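Local structure of acyl-CoA hydrolase (Bacillus cereus, 1Y7U) at residues S44-V49 with V98-V103; S66-D71 with V152-Q157. The protein binds coenzyme A and probably hydrolyses the thioester of long-chain fatty acyl-CoA, as a calcium-containing member of the acyl-CoA hydrolase family. One frame throughout, in Å; residues are numbered along the deposited sequence. Where two conformers were deposited one is given.

Contact 1. Residues S44-V49 with V98-V103; sequences SEMDMV and VFVKVV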
ATOM      1  N   SER A  44      -8.261   6.983 -10.352  1.00 28.48           N
ATOM      2  CA  SER A  44      -8.600   6.508  -9.018  1.00 30.62           C
ATOM      3  C   SER A  44      -8.787   7.706  -8.091  1.00 29.64           C
ATOM      4  O   SER A  44      -9.745   7.780  -7.313  1.00 27.93           O
ATOM      5  CB  SER A  44      -7.498   5.608  -8.470  1.00 36.42           C
ATOM      6  OG  SER A  44      -7.853   5.103  -7.193  1.00 53.00           O
ATOM      7  N   GLU A  45      -7.873   8.660  -8.193  1.00 27.32           N
ATOM      8  CA  GLU A  45      -7.927   9.834  -7.350  1.00 29.21           C
ATOM      9  C   GLU A  45      -9.093  10.763  -7.653  1.00 29.02           C
ATOM     10  O   GLU A  45      -9.673  11.341  -6.738  1.00 27.87           O
ATOM     11  CB  GLU A  45      -6.620  10.606  -7.454  1.00 32.88           C
ATOM     12  CG  GLU A  45      -6.114  11.047  -6.112  1.00 39.85           C
ATOM     13  CD  GLU A  45      -5.651   9.884  -5.271  1.00 43.06           C
ATOM     14  OE1 GLU A  45      -4.506   9.432  -5.472  1.00 44.59           O
ATOM     15  OE2 GLU A  45      -6.433   9.414  -4.420  1.00 45.49           O
HETATM   16  N   MSE A  46      -9.435  10.930  -8.928  1.00 30.32           N
HETATM   17  CA  MSE A  46     -10.546  11.806  -9.284  1.00 32.36           C
HETATM   18  C   MSE A  46     -11.820  11.283  -8.642  1.00 31.33           C
HETATM   19  O   MSE A  46     -12.566  12.032  -8.005  1.00 31.03           O
HETATM   20  CB  MSE A  46     -10.735  11.859 -10.792  1.00 37.99           C
HETATM   21  CG  MSE A  46      -9.572  12.444 -11.544  1.00 48.14           C
HETATM   22 SE   MSE A  46      -9.952  12.502 -13.428  1.00 61.04          SE
HETATM   23  CE  MSE A  46      -9.795  14.403 -13.708  1.00 60.02           C
ATOM     24  N   ASP A  47     -12.058   9.987  -8.815  1.00 29.20           N
ATOM     25  CA  ASP A  47     -13.236   9.336  -8.258  1.00 28.91           C
ATOM     26  C   ASP A  47     -13.258   9.459  -6.733  1.00 28.75           C
ATOM     27  O   ASP A  47     -14.296   9.745  -6.137  1.00 28.05           O
ATOM     28  CB  ASP A  47     -13.247   7.854  -8.669  1.00 28.58           C
ATOM     29  CG  ASP A  47     -14.371   7.064  -8.016  1.00 30.04           C
ATOM     30  OD1 ASP A  47     -15.551   7.359  -8.296  1.00 31.47           O
ATOM     31  OD2 ASP A  47     -14.079   6.142  -7.220  1.00 32.38           O
HETATM   32  N   MSE A  48     -12.103   9.263  -6.113  1.00 29.22           N
HETATM   33  CA  MSE A  48     -11.994   9.312  -4.665  1.00 30.28           C
HETATM   34  C   MSE A  48     -12.418  10.642  -4.089  1.00 29.17           C
HETATM   35  O   MSE A  48     -13.315  10.726  -3.247  1.00 28.95           O
HETATM   36  CB  MSE A  48     -10.557   9.017  -4.242  1.00 35.49           C
HETATM   37  CG  MSE A  48     -10.343   8.993  -2.736  1.00 44.27           C
HETATM   38 SE   MSE A  48     -11.418   7.664  -1.814  1.00 54.96          SE
HETATM   39  CE  MSE A  48     -12.679   8.864  -1.013  1.00 51.44           C
ATOM     40  N   VAL A  49     -11.756  11.687  -4.550  1.00 28.11           N
ATOM     41  CA  VAL A  49     -12.019  13.025  -4.085  1.00 26.45           C
ATOM     42  C   VAL A  49     -13.464  13.434  -4.423  1.00 26.60           C
ATOM     43  O   VAL A  49     -14.099  14.194  -3.693  1.00 26.74           O
ATOM     44  CB  VAL A  49     -10.974  13.968  -4.713  1.00 25.26           C
ATOM     45  CG1 VAL A  49     -11.544  14.677  -5.921  1.00 24.43           C
ATOM     46  CG2 VAL A  49     -10.450  14.919  -3.669  1.00 25.33           C
ATOM     47  N   VAL A  98     -20.346  15.353 -10.224  1.00 28.78           N
ATOM     48  CA  VAL A  98     -19.240  16.007  -9.566  1.00 25.61           C
ATOM     49  C   VAL A  98     -18.156  16.343 -10.566  1.00 26.48           C
ATOM     50  O   VAL A  98     -17.668  15.474 -11.299  1.00 25.72           O
ATOM     51  CB  VAL A  98     -18.660  15.106  -8.466  1.00 21.90           C
ATOM     52  CG1 VAL A  98     -17.585  15.855  -7.700  1.00 23.01           C
ATOM     53  CG2 VAL A  98     -19.774  14.644  -7.534  1.00 17.77           C
ATOM     54  N   PHE A  99     -17.799  17.618 -10.608  1.00 24.73           N
ATOM     55  CA  PHE A  99     -16.751  18.074 -11.504  1.00 24.65           C
ATOM     56  C   PHE A  99     -15.431  17.841 -10.779  1.00 27.33           C
ATOM     57  O   PHE A  99     -15.334  18.032  -9.561  1.00 28.49           O
ATOM     58  CB  PHE A  99     -16.906  19.563 -11.806  1.00 21.29           C
ATOM     59  CG  PHE A  99     -15.802  20.122 -12.639  1.00 20.84           C
ATOM     60  CD1 PHE A  99     -15.681  19.771 -13.983  1.00 22.60           C
ATOM     61  CD2 PHE A  99     -14.832  20.950 -12.071  1.00 21.39           C
ATOM     62  CE1 PHE A  99     -14.602  20.239 -14.755  1.00 21.22           C
ATOM     63  CE2 PHE A  99     -13.749  21.424 -12.832  1.00 19.89           C
ATOM     64  CZ  PHE A  99     -13.635  21.064 -14.174  1.00 20.62           C
ATOM     65  N   VAL A 100     -14.420  17.408 -11.520  1.00 28.17           N
ATOM     66  CA  VAL A 100     -13.120  17.167 -10.927  1.00 28.01           C
ATOM     67  C   VAL A 100     -12.065  17.817 -11.782  1.00 28.43           C
ATOM     68  O   VAL A 100     -12.048  17.669 -13.002  1.00 28.81           O
ATOM     69  CB  VAL A 100     -12.811  15.677 -10.808  1.00 27.86           C
ATOM     70  CG1 VAL A 100     -11.536  15.493 -10.005  1.00 29.76           C
ATOM     71  CG2 VAL A 100     -13.969  14.957 -10.142  1.00 29.89           C
ATOM     72  N   LYS A 101     -11.167  18.520 -11.116  1.00 29.18           N
ATOM     73  CA  LYS A 101     -10.109  19.257 -11.767  1.00 28.80           C
ATOM     74  C   LYS A 101      -8.754  18.752 -11.257  1.00 29.42           C
ATOM     75  O   LYS A 101      -8.548  18.617 -10.052  1.00 29.23           O
ATOM     76  CB  LYS A 101     -10.360  20.716 -11.425  1.00 30.72           C
ATOM     77  CG  LYS A 101      -9.342  21.716 -11.797  1.00 36.13           C
ATOM     78  CD  LYS A 101      -9.837  23.021 -11.227  1.00 40.78           C
ATOM     79  CE  LYS A 101      -8.781  24.084 -11.221  1.00 47.15           C
ATOM     80  NZ  LYS A 101      -9.355  25.304 -10.601  1.00 54.11           N
ATOM     81  N   VAL A 102      -7.842  18.442 -12.174  1.00 28.19           N
ATOM     82  CA  VAL A 102      -6.520  17.953 -11.795  1.00 26.05           C
ATOM     83  C   VAL A 102      -5.439  18.905 -12.306  1.00 27.97           C
ATOM     84  O   VAL A 102      -5.288  19.107 -13.511  1.00 28.30           O
ATOM     85  CB  VAL A 102      -6.267  16.540 -12.359  1.00 23.98           C
ATOM     86  CG1 VAL A 102      -4.887  16.061 -11.970  1.00 21.51           C
ATOM     87  CG2 VAL A 102      -7.317  15.579 -11.834  1.00 23.95           C
ATOM     88  N   VAL A 103      -4.679  19.473 -11.377  1.00 27.97           N
ATOM     89  CA  VAL A 103      -3.633  20.425 -11.710  1.00 28.22           C
ATOM     90  C   VAL A 103      -2.254  19.989 -11.248  1.00 29.99           C
ATOM     91  O   VAL A 103      -2.059  19.665 -10.082  1.00 30.30           O
ATOM     92  CB  VAL A 103      -3.931  21.789 -11.070  1.00 25.44           C
ATOM     93  CG1 VAL A 103      -2.831  22.779 -11.404  1.00 25.80           C
ATOM     94  CG2 VAL A 103      -5.266  22.291 -11.543  1.00 23.64           C
TER
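Apolar packing of Met46 and Val49, on helix 39-58, against Val100 and Val102 of strand 95-105 forms this buried contact near the centre of the chain. No hydrogen bond joins the segments, which meet through side-chain packing. The segment axes pass 8.8 Å apart at 134°, the helix running slantwise across the strand. Met46, a selenomethionine, does most of the touching. Its CG lies anti to the carbonyl carbon (chi1 -63°), and a bend at chi3 carries CE to Val102. The two side chains meet at about a right angle, the methyl CE against CG2. Nearer the backbone, Met46 CB rests on Val100 CG1 at 3.8 Å. That same methyl is met from the next helical turn by Val49 CG1, 4.2 Å away, so that two helix residues reach it from different sides. Val100 CG2, the other branch, comes near Met46 O. Val100 also touches Ala50 and Val120, while Val102 reaches Ile42 and Tyr84, which extends the apolar layer along the helix and into the neighbouring strands. A long central helix laid on the concave face of a curved antiparallel sheet, sausage in bun, is the defining feature of the HotDog fold.

Contact 2. Residues S66-D71 with V152-Q157; sequences SMDWVD and VLRAEQ. With COA (coenzyme A), chain F.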
ATOM      1  N   SER A  66     -20.895   6.597 -12.926  1.00 26.48           N
ATOM      2  CA  SER A  66     -20.174   6.703 -14.177  1.00 29.06           C
ATOM      3  C   SER A  66     -19.018   7.683 -14.152  1.00 28.72           C
ATOM      4  O   SER A  66     -18.911   8.531 -13.264  1.00 28.75           O
ATOM      5  CB  SER A  66     -21.138   7.101 -15.299  1.00 32.24           C
ATOM      6  OG  SER A  66     -21.625   8.426 -15.116  1.00 36.37           O
HETATM    7  N   MSE A  67     -18.157   7.550 -15.150  1.00 29.57           N
HETATM    8  CA  MSE A  67     -17.010   8.424 -15.323  1.00 34.73           C
HETATM    9  C   MSE A  67     -17.147   8.992 -16.728  1.00 34.39           C
HETATM   10  O   MSE A  67     -17.365   8.241 -17.685  1.00 33.83           O
HETATM   11  CB  MSE A  67     -15.708   7.624 -15.234  1.00 40.79           C
HETATM   12  CG  MSE A  67     -14.815   7.975 -14.059  1.00 51.22           C
HETATM   13 SE   MSE A  67     -13.917   9.685 -14.176  1.00 62.02          SE
HETATM   14  CE  MSE A  67     -12.756   9.496 -12.645  1.00 55.69           C
ATOM     15  N   ASP A  68     -17.032  10.307 -16.869  1.00 34.15           N
ATOM     16  CA  ASP A  68     -17.116  10.908 -18.198  1.00 36.92           C
ATOM     17  C   ASP A  68     -15.762  10.662 -18.871  1.00 35.61           C
ATOM     18  O   ASP A  68     -14.772  10.424 -18.186  1.00 33.52           O
ATOM     19  CB  ASP A  68     -17.370  12.408 -18.080  1.00 42.25           C
ATOM     20  CG  ASP A  68     -18.168  12.948 -19.240  1.00 45.07           C
ATOM     21  OD1 ASP A  68     -19.406  13.025 -19.117  1.00 46.62           O
ATOM     22  OD2 ASP A  68     -17.562  13.284 -20.275  1.00 49.11           O
ATOM     23  N   TRP A  69     -15.685  10.723 -20.193  1.00 35.63           N
ATOM     24  CA  TRP A  69     -14.390  10.476 -20.801  1.00 37.67           C
ATOM     25  C   TRP A  69     -13.345  11.441 -20.252  1.00 34.13           C
ATOM     26  O   TRP A  69     -13.666  12.554 -19.847  1.00 32.01           O
ATOM     27  CB  TRP A  69     -14.467  10.562 -22.321  1.00 46.72           C
ATOM     28  CG  TRP A  69     -15.023  11.822 -22.838  1.00 57.35           C
ATOM     29  CD1 TRP A  69     -14.507  13.076 -22.673  1.00 62.08           C
ATOM     30  CD2 TRP A  69     -16.172  11.965 -23.675  1.00 63.19           C
ATOM     31  NE1 TRP A  69     -15.265  13.995 -23.364  1.00 65.51           N
ATOM     32  CE2 TRP A  69     -16.296  13.338 -23.988  1.00 65.27           C
ATOM     33  CE3 TRP A  69     -17.114  11.065 -24.197  1.00 64.92           C
ATOM     34  CZ2 TRP A  69     -17.317  13.834 -24.802  1.00 65.54           C
ATOM     35  CZ3 TRP A  69     -18.130  11.558 -25.008  1.00 67.95           C
ATOM     36  CH2 TRP A  69     -18.222  12.932 -25.302  1.00 67.73           C
ATOM     37  N   VAL A  70     -12.093  10.998 -20.222  1.00 30.54           N
ATOM     38  CA  VAL A  70     -11.016  11.816 -19.690  1.00 28.06           C
ATOM     39  C   VAL A  70      -9.835  11.910 -20.641  1.00 29.45           C
ATOM     40  O   VAL A  70      -9.330  10.888 -21.106  1.00 31.07           O
ATOM     41  CB  VAL A  70     -10.484  11.245 -18.350  1.00 24.55           C
ATOM     42  CG1 VAL A  70      -9.323  12.065 -17.880  1.00 26.20           C
ATOM     43  CG2 VAL A  70     -11.556  11.241 -17.300  1.00 20.69           C
ATOM     44  N   ASP A  71      -9.397  13.135 -20.921  1.00 29.43           N
ATOM     45  CA  ASP A  71      -8.249  13.362 -21.795  1.00 30.96           C
ATOM     46  C   ASP A  71      -7.080  13.814 -20.945  1.00 28.91           C
ATOM     47  O   ASP A  71      -7.205  14.763 -20.179  1.00 31.78           O
ATOM     48  CB  ASP A  71      -8.525  14.460 -22.825  1.00 35.90           C
ATOM     49  CG  ASP A  71      -9.390  13.993 -23.960  1.00 41.79           C
ATOM     50  OD1 ASP A  71      -8.995  13.040 -24.663  1.00 46.41           O
ATOM     51  OD2 ASP A  71     -10.469  14.587 -24.155  1.00 47.23           O
ATOM     52  N   VAL A 152     -24.946  20.182 -17.509  1.00 34.60           N
ATOM     53  CA  VAL A 152     -26.316  19.977 -17.978  1.00 35.87           C
ATOM     54  C   VAL A 152     -26.320  19.208 -19.300  1.00 37.54           C
ATOM     55  O   VAL A 152     -27.118  18.281 -19.491  1.00 35.13           O
ATOM     56  CB  VAL A 152     -27.049  21.338 -18.181  1.00 35.95           C
ATOM     57  CG1 VAL A 152     -28.363  21.127 -18.898  1.00 33.16           C
ATOM     58  CG2 VAL A 152     -27.304  22.003 -16.831  1.00 35.70           C
ATOM     59  N   LEU A 153     -25.423  19.594 -20.204  1.00 39.71           N
ATOM     60  CA  LEU A 153     -25.320  18.944 -21.506  1.00 42.47           C
ATOM     61  C   LEU A 153     -24.759  17.539 -21.426  1.00 45.06           C
ATOM     62  O   LEU A 153     -25.156  16.667 -22.191  1.00 46.13           O
ATOM     63  CB  LEU A 153     -24.467  19.783 -22.455  1.00 37.97           C
ATOM     64  CG  LEU A 153     -25.124  21.121 -22.795  1.00 36.97           C
ATOM     65  CD1 LEU A 153     -24.162  22.041 -23.502  1.00 35.49           C
ATOM     66  CD2 LEU A 153     -26.337  20.845 -23.646  1.00 32.66           C
ATOM     67  N   ARG A 154     -23.839  17.330 -20.491  0.50 46.70           N
ATOM     68  CA  ARG A 154     -23.216  16.028 -20.292  0.50 49.59           C
ATOM     69  C   ARG A 154     -24.211  15.052 -19.677  0.50 51.20           C
ATOM     70  O   ARG A 154     -24.133  13.842 -19.895  0.50 51.18           O
ATOM     71  CB  ARG A 154     -22.008  16.167 -19.360  0.50 49.00           C
ATOM     72  CG  ARG A 154     -20.827  16.903 -19.967  0.50 48.39           C
ATOM     73  CD  ARG A 154     -19.954  15.963 -20.778  0.50 46.40           C
ATOM     74  NE  ARG A 154     -20.715  15.235 -21.784  0.50 44.45           N
ATOM     75  CZ  ARG A 154     -20.213  14.259 -22.530  0.50 45.57           C
ATOM     76  NH1 ARG A 154     -18.948  13.890 -22.385  0.50 43.66           N
ATOM     77  NH2 ARG A 154     -20.979  13.645 -23.420  0.50 47.95           N
ATOM     78  N   ALA A 155     -25.151  15.599 -18.915  1.00 52.23           N
ATOM     79  CA  ALA A 155     -26.153  14.800 -18.221  1.00 54.17           C
ATOM     80  C   ALA A 155     -27.233  14.333 -19.191  1.00 55.14           C
ATOM     81  O   ALA A 155     -28.056  13.485 -18.846  1.00 56.03           O
ATOM     82  CB  ALA A 155     -26.776  15.607 -17.088  1.00 55.11           C
ATOM     83  N   GLU A 156     -27.230  14.897 -20.398  1.00 55.70           N
ATOM     84  CA  GLU A 156     -28.201  14.515 -21.419  1.00 57.64           C
ATOM     85  C   GLU A 156     -27.741  13.296 -22.218  1.00 56.34           C
ATOM     86  O   GLU A 156     -28.544  12.416 -22.517  1.00 56.36           O
ATOM     87  CB  GLU A 156     -28.482  15.677 -22.371  1.00 61.69           C
ATOM     88  CG  GLU A 156     -29.358  16.762 -21.776  1.00 70.56           C
ATOM     89  CD  GLU A 156     -29.675  17.860 -22.770  1.00 75.03           C
ATOM     90  OE1 GLU A 156     -30.141  17.535 -23.885  1.00 77.42           O
ATOM     91  OE2 GLU A 156     -29.465  19.048 -22.436  1.00 77.35           O
ATOM     92  N   GLN A 157     -26.452  13.255 -22.538  0.50 55.99           N
ATOM     93  CA  GLN A 157     -25.863  12.153 -23.287  0.50 55.33           C
ATOM     94  C   GLN A 157     -25.692  10.926 -22.403  0.50 53.57           C
ATOM     95  O   GLN A 157     -25.390   9.837 -22.884  0.50 54.13           O
ATOM     96  CB  GLN A 157     -24.485  12.548 -23.796  0.50 56.72           C
ATOM     97  CG  GLN A 157     -24.410  12.892 -25.250  0.50 59.26           C
ATOM     98  CD  GLN A 157     -23.047  12.540 -25.804  0.50 61.50           C
ATOM     99  OE1 GLN A 157     -22.699  11.363 -25.909  0.50 60.32           O
ATOM    100  NE2 GLN A 157     -22.259  13.556 -26.142  0.50 62.06           N
TER
HETATM  101  N1A COA F 201     -24.605   7.149 -15.677  1.00 76.21           N
HETATM  102  C2A COA F 201     -25.047   8.266 -15.059  1.00 75.17           C
HETATM  103  N3A COA F 201     -26.121   8.206 -14.227  1.00 75.45           N
HETATM  104  C4A COA F 201     -26.736   7.060 -14.019  1.00 76.95           C
HETATM  105  C5A COA F 201     -26.279   5.931 -14.599  1.00 76.82           C
HETATM  106  C6A COA F 201     -25.192   5.953 -15.447  1.00 76.62           C
HETATM  107  N6A COA F 201     -24.517   4.859 -15.793  1.00 73.05           N
HETATM  108  N7A COA F 201     -27.070   4.967 -14.211  1.00 76.94           N
HETATM  109  C8A COA F 201     -27.973   5.442 -13.391  1.00 76.64           C
HETATM  110  N9A COA F 201     -27.804   6.745 -13.274  1.00 77.88           N
HETATM  111  C1B COA F 201     -28.583   7.593 -12.365  1.00 78.85           C
HETATM  112  C2B COA F 201     -29.661   8.421 -13.014  1.00 77.79           C
HETATM  113  O2B COA F 201     -29.115   9.689 -13.246  1.00 78.12           O
HETATM  114  C3B COA F 201     -30.780   8.511 -12.002  1.00 75.97           C
HETATM  115  O3B COA F 201     -30.721   9.820 -11.605  1.00 68.81           O
HETATM  116  P3B COA F 201     -31.799  10.755 -11.084  1.00 60.11           P
HETATM  117  O7A COA F 201     -31.110  11.802 -10.493  1.00 58.50           O
HETATM  118  O8A COA F 201     -32.732  10.314 -10.148  1.00 61.17           O
HETATM  119  O9A COA F 201     -32.478  11.336 -12.134  1.00 60.26           O
HETATM  120  C4B COA F 201     -30.262   7.635 -10.898  1.00 79.96           C
HETATM  121  O4B COA F 201     -29.343   6.803 -11.513  1.00 80.24           O
HETATM  122  C5B COA F 201     -31.279   6.753 -10.254  1.00 84.67           C
HETATM  123  O5B COA F 201     -31.252   5.499 -10.881  1.00 91.57           O
HETATM  124  P1A COA F 201     -32.431   4.430 -10.798  1.00 94.88           P
HETATM  125  O1A COA F 201     -33.013   4.150 -12.114  1.00 94.23           O
HETATM  126  O2A COA F 201     -33.506   4.899  -9.927  1.00 92.67           O
HETATM  127  O3A COA F 201     -31.822   3.051 -10.311  1.00 94.77           O
HETATM  128  P2A COA F 201     -30.514   2.290 -10.788  1.00 94.20           P
HETATM  129  O4A COA F 201     -30.335   2.259 -12.246  1.00 93.28           O
HETATM  130  O5A COA F 201     -30.656   0.949 -10.280  1.00 93.84           O
HETATM  131  O6A COA F 201     -29.276   2.992 -10.091  1.00 92.58           O
HETATM  132  CBP COA F 201     -27.095   1.956 -10.563  1.00 84.24           C
HETATM  133  CCP COA F 201     -28.137   2.374  -9.533  1.00 86.72           C
HETATM  134  CDP COA F 201     -27.689   1.601 -11.901  1.00 83.87           C
HETATM  135  CEP COA F 201     -26.126   3.088 -10.788  1.00 81.46           C
HETATM  136  CAP COA F 201     -26.533   0.592 -10.162  1.00 82.92           C
HETATM  137  OAP COA F 201     -26.927  -0.404 -11.074  1.00 83.34           O
HETATM  138  C9P COA F 201     -25.284   0.354  -9.382  1.00 79.91           C
HETATM  139  O9P COA F 201     -25.382   0.069  -8.037  1.00 78.12           O
HETATM  140  N8P COA F 201     -24.139   0.419  -9.982  1.00 76.26           N
HETATM  141  C7P COA F 201     -22.972   0.911  -9.326  1.00 74.63           C
HETATM  142  C6P COA F 201     -22.781   0.488  -7.883  1.00 74.66           C
HETATM  143  C5P COA F 201     -21.348   0.450  -7.464  1.00 73.79           C
HETATM  144  O5P COA F 201     -20.983  -0.294  -6.531  1.00 73.92           O
HETATM  145  N4P COA F 201     -20.533   1.224  -8.130  1.00 71.58           N
HETATM  146  C3P COA F 201     -19.152   0.923  -8.216  1.00 71.80           C
HETATM  147  C2P COA F 201     -18.955  -0.166  -9.228  1.00 72.35           C
HETATM  148  S1P COA F 201     -18.455  -1.669  -8.463  1.00 78.20           S
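Over one face of the Trp69 indole lies the guanidinium of Arg154, with CZ 4.0 Å from the centroid of the six-membered ring, a cation-pi pair. The two planes are inclined by 51°, so the guanidinium leans over the ring instead of stacking flat on it, and NH1 is the atom turned down toward CE2, CZ2 and CH2. Asp68 OD2 stands above the ring as well, offset toward its rim. Around the guanidinium, Asp68 OD1 lies over one face, while Trp69 CD2 and Gln157 CG sit at the edge, in its plane.

Asp68 and Arg154 form a salt bridge, OD2 to NH1 at 2.6 Å, in which the hydrogen bond is weak because its angle at the hydrogen is only 119°. Carboxylate and guanidinium are 67° apart in plane, far from the coplanar two-pronged pairing. NH1 is thus shared between a carboxylate and an aromatic face contributed by consecutive residues. The bend at chi2 lays CD alongside the carboxylate, and a second bend at chi3 turns the guanidinium over the indole. Gln157, one turn further along the helix, adds a looser contact, NE2 to Trp69 CH2 at 4.2 Å. This geometry belongs to one of two modelled conformers of Arg154 and of Gln157 and is correspondingly uncertain.

On the strand before the salt bridge, Ser66 OG lies 3.3 Å from N1A of the coenzyme A adenine and makes a weak hydrogen bond to Thr121. Asp71 binds the adenine amino group of another coenzyme A, and Ser66, Met67, Val70 and Asp71 pair antiparallel with a strand of the second subunit. The charged and aromatic cluster therefore ties the long C-terminal helix 142-170 to the HotDog-sheet strand outermost within this chain, where two subunits join into a continuous sheet beside the coenzyme A sites.

In the fold
The two contacts illustrate how chemistry follows depth in one fold. Contact 1 is core: wholly apolar, without a hydrogen bond, its centre about 4 Å from that of the chain. Contact 2, only partly buried and with its centre about 10 Å from that of the chain, relies on charge and an aromatic face. Different helices are involved, the central 39-58 and the C-terminal 142-170, yet both reach the same five-stranded sheet, one at an inner strand and the other at the outermost within this chain. Their centres are about 14 Å apart, and they meet directly where Met67 CE packs 3.6 Å from Met46 CB. The second subunit touches both, continuing the sheet at contact 2.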